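Local coordinates for protein AceL NrdHF-1-1 Intein (Metagenome, PDB 6ZGQ) that belongs to the class 3 split inteins, which excise themselves and join their flanking protein segments, here in a linked, splice-inactive variant, at residues F131-V143 with H147-M157. Sequence-based numbering, arbitrary orientation.
Sequences FHALSVPGKSFVV and HGNRSVTGASM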
# COMPACT_ATOMS: atom_id res chain seq x y z
N PHE A 131 0.41 -5.90 12.57
CA PHE A 131 0.61 -5.13 11.32
C PHE A 131 2.09 -5.26 10.93
O PHE A 131 2.97 -5.33 11.81
CB PHE A 131 0.27 -3.64 11.48
CG PHE A 131 -1.17 -3.33 11.82
CD1 PHE A 131 -1.69 -3.64 13.06
CD2 PHE A 131 -1.99 -2.68 10.91
CE1 PHE A 131 -3.00 -3.35 13.38
CE2 PHE A 131 -3.30 -2.38 11.23
CZ PHE A 131 -3.81 -2.71 12.47
N HIS A 132 2.36 -5.30 9.62
CA HIS A 132 3.70 -5.47 9.07
C HIS A 132 4.00 -4.32 8.09
O HIS A 132 3.05 -3.72 7.54
CB HIS A 132 3.80 -6.85 8.39
CG HIS A 132 3.60 -8.00 9.32
ND1 HIS A 132 4.65 -8.68 9.89
CD2 HIS A 132 2.48 -8.60 9.77
CE1 HIS A 132 4.19 -9.64 10.67
NE2 HIS A 132 2.87 -9.61 10.62
N ALA A 133 5.28 -3.99 7.94
CA ALA A 133 5.78 -2.92 7.05
C ALA A 133 7.09 -3.33 6.38
O ALA A 133 7.83 -4.11 6.96
CB ALA A 133 5.99 -1.63 7.84
N LEU A 134 7.33 -2.80 5.17
CA LEU A 134 8.59 -2.97 4.43
C LEU A 134 9.18 -1.60 4.08
O LEU A 134 8.42 -0.65 3.89
CB LEU A 134 8.34 -3.72 3.11
CG LEU A 134 7.50 -4.99 3.18
CD1 LEU A 134 7.28 -5.54 1.78
CD2 LEU A 134 8.18 -6.01 4.07
N SER A 135 10.51 -1.51 4.02
CA SER A 135 11.23 -0.40 3.40
C SER A 135 11.81 -0.89 2.07
O SER A 135 12.43 -1.96 2.03
CB SER A 135 12.33 0.11 4.32
OG SER A 135 11.78 0.46 5.59
N VAL A 136 11.54 -0.14 0.99
CA VAL A 136 12.15 -0.36 -0.34
C VAL A 136 12.69 0.99 -0.86
O VAL A 136 12.13 2.03 -0.55
CB VAL A 136 11.15 -0.98 -1.35
CG1 VAL A 136 10.93 -2.45 -1.07
CG2 VAL A 136 9.82 -0.23 -1.36
N PRO A 137 13.80 0.97 -1.64
CA PRO A 137 14.39 2.21 -2.17
C PRO A 137 13.42 3.20 -2.84
O PRO A 137 13.57 4.40 -2.67
CB PRO A 137 15.39 1.68 -3.21
CG PRO A 137 15.81 0.35 -2.66
CD PRO A 137 14.57 -0.22 -2.02
N GLY A 138 12.45 2.68 -3.59
CA GLY A 138 11.47 3.50 -4.32
C GLY A 138 10.43 4.14 -3.41
O GLY A 138 9.68 5.01 -3.87
N LYS A 139 10.38 3.69 -2.15
CA LYS A 139 9.55 4.25 -1.06
C LYS A 139 8.07 3.86 -1.18
O LYS A 139 7.25 4.38 -0.41
CB LYS A 139 9.67 5.78 -0.96
CG LYS A 139 11.09 6.32 -0.74
CD LYS A 139 11.11 7.83 -0.53
CE LYS A 139 10.71 8.63 -1.77
NZ LYS A 139 11.71 8.59 -2.87
N SER A 140 7.75 2.96 -2.12
CA SER A 140 6.39 2.41 -2.28
C SER A 140 6.46 1.07 -3.01
O SER A 140 7.42 0.85 -3.76
CB SER A 140 5.48 3.40 -3.01
OG SER A 140 5.68 3.34 -4.42
N PHE A 141 5.47 0.20 -2.78
CA PHE A 141 5.42 -1.16 -3.38
C PHE A 141 3.97 -1.57 -3.65
O PHE A 141 3.04 -0.89 -3.21
CB PHE A 141 6.18 -2.18 -2.51
CG PHE A 141 5.68 -2.29 -1.10
CD1 PHE A 141 4.62 -3.11 -0.79
CD2 PHE A 141 6.27 -1.56 -0.08
CE1 PHE A 141 4.15 -3.22 0.51
CE2 PHE A 141 5.81 -1.65 1.22
CZ PHE A 141 4.74 -2.48 1.51
N VAL A 142 3.79 -2.67 -4.39
CA VAL A 142 2.48 -3.13 -4.87
C VAL A 142 1.94 -4.21 -3.92
O VAL A 142 2.67 -5.15 -3.58
CB VAL A 142 2.56 -3.64 -6.34
CG1 VAL A 142 1.22 -4.14 -6.86
CG2 VAL A 142 3.08 -2.55 -7.26
N VAL A 143 0.70 -4.02 -3.47
CA VAL A 143 -0.03 -5.00 -2.63
C VAL A 143 -1.23 -5.52 -3.43
O VAL A 143 -1.74 -4.80 -4.31
CB VAL A 143 -0.50 -4.39 -1.28
CG1 VAL A 143 0.68 -4.09 -0.37
CG2 VAL A 143 -1.34 -3.14 -1.48
N HIS A 147 -9.51 -9.63 -3.45
CA HIS A 147 -10.21 -9.73 -4.74
C HIS A 147 -9.24 -9.68 -5.94
O HIS A 147 -9.68 -9.48 -7.08
CB HIS A 147 -11.26 -8.61 -4.86
CG HIS A 147 -12.30 -8.67 -3.79
ND1 HIS A 147 -12.72 -7.55 -3.11
CD2 HIS A 147 -12.98 -9.71 -3.27
CE1 HIS A 147 -13.64 -7.91 -2.23
NE2 HIS A 147 -13.81 -9.21 -2.31
N GLY A 148 -7.94 -9.87 -5.68
CA GLY A 148 -6.92 -9.97 -6.72
C GLY A 148 -6.50 -8.64 -7.31
O GLY A 148 -5.72 -8.63 -8.24
N ASN A 149 -6.98 -7.52 -6.76
CA ASN A 149 -6.66 -6.16 -7.26
C ASN A 149 -5.34 -5.70 -6.67
O ASN A 149 -5.14 -5.84 -5.45
CB ASN A 149 -7.76 -5.14 -6.91
CG ASN A 149 -9.13 -5.56 -7.38
OD1 ASN A 149 -10.06 -5.66 -6.58
ND2 ASN A 149 -9.27 -5.79 -8.68
N ARG A 150 -4.46 -5.15 -7.51
CA ARG A 150 -3.14 -4.65 -7.10
C ARG A 150 -3.18 -3.11 -7.08
O ARG A 150 -3.86 -2.51 -7.92
CB ARG A 150 -2.04 -5.20 -8.03
CG ARG A 150 -1.99 -6.72 -8.00
CD ARG A 150 -0.78 -7.36 -8.66
NE ARG A 150 -0.87 -8.80 -8.46
CZ ARG A 150 -1.68 -9.61 -9.15
NH1 ARG A 150 -2.46 -9.16 -10.13
NH2 ARG A 150 -1.69 -10.91 -8.85
N SER A 151 -2.51 -2.51 -6.09
CA SER A 151 -2.43 -1.05 -5.90
C SER A 151 -1.10 -0.69 -5.25
O SER A 151 -0.45 -1.57 -4.67
CB SER A 151 -3.59 -0.55 -5.05
OG SER A 151 -3.61 -1.15 -3.76
N VAL A 152 -0.71 0.58 -5.36
CA VAL A 152 0.56 1.10 -4.80
C VAL A 152 0.25 1.60 -3.39
O VAL A 152 -0.77 2.27 -3.19
CB VAL A 152 1.16 2.23 -5.69
CG1 VAL A 152 2.37 2.90 -5.06
CG2 VAL A 152 1.53 1.68 -7.07
N THR A 153 1.09 1.22 -2.42
CA THR A 153 0.98 1.68 -1.02
C THR A 153 2.36 2.12 -0.53
O THR A 153 3.36 1.69 -1.11
CB THR A 153 0.38 0.58 -0.12
OG1 THR A 153 -0.14 1.20 1.06
CG2 THR A 153 1.41 -0.48 0.25
N GLY A 154 2.41 2.98 0.49
CA GLY A 154 3.68 3.49 1.03
C GLY A 154 4.50 2.43 1.75
O GLY A 154 3.93 1.57 2.43
N ALA A 155 5.82 2.49 1.57
CA ALA A 155 6.83 1.80 2.40
C ALA A 155 7.10 2.64 3.66
O ALA A 155 6.74 3.82 3.68
CB ALA A 155 8.12 1.61 1.61
N SER A 156 7.66 2.01 4.70
CA SER A 156 8.13 2.71 5.91
C SER A 156 9.48 3.36 5.59
O SER A 156 10.30 2.75 4.89
CB SER A 156 8.24 1.75 7.10
OG SER A 156 8.66 0.46 6.69
N MET A 157 9.68 4.59 6.06
CA MET A 157 10.87 5.40 5.75
C MET A 157 11.98 5.15 6.77
O MET A 157 12.88 4.35 6.51
CB MET A 157 10.53 6.89 5.70
CG MET A 157 9.87 7.32 4.39
SD MET A 157 10.89 6.98 2.94
CE MET A 157 12.19 8.20 3.12
O HOH W 1 11.06 2.91 2.05
O HOH W 2 -4.33 -3.76 -3.25
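Thr153 lays its methyl over one face of the Phe141 ring, a CH-pi contact with CG2 4.2 Å from the ring centroid and 25° off the normal. The ring gets there because CG stands between the backbone N and the carbonyl carbon (chi1 58°), which turns it alongside Thr153; its CE2 reaches obliquely to Ala155 CA, and Leu134 CD1 lies 4.0 Å from the ring plane, offset toward the rim. The same Thr153 methyl also touches Val143 CG1 at 3.7 Å, the two side chains crossing at about a right angle, while Thr153 OG1, anti to its own N (chi1 -160°), is hydrogen-bonded to His74 and Gln68. An alanine in place of Phe141 is likely to leave the Thr153 methyl and Leu134 without the surface they pack on. The backbones beneath form the antiparallel beta hairpin of strands 140-144 and 150-154, close to the centre of the all-beta Hint (hedgehog/intein) fold expected of an intein. Phe141 and Thr153 are a hydrogen-bonded pair, with Thr153 N 3.0 Å from Phe141 O, and Val143 with Ser151 repeats the pattern. On the other side of the sheet, Val142 CG1 meets Arg150 CB at 3.6 Å; the arginine chain then runs extended from CG to NE and its guanidinium forms a salt bridge with Asp20. Ser140 OG sits against Val152 CG1 and is hydrogen-bonded to Phe35 O. Past the hairpin the tail 155-157 turns to strand 128-135: Ser156 N donates to Leu134 O at 2.9 Å, and Ala155 CB touches both Leu134 O and Val136 CG2. Ala155 N bonds to Lys139 O from above the carbonyl plane. A water bridges Val136 O and Ser156 O, and Lys139 CD lies 3.6 Å from Met157 SD, the two bent chains crossing obliquely.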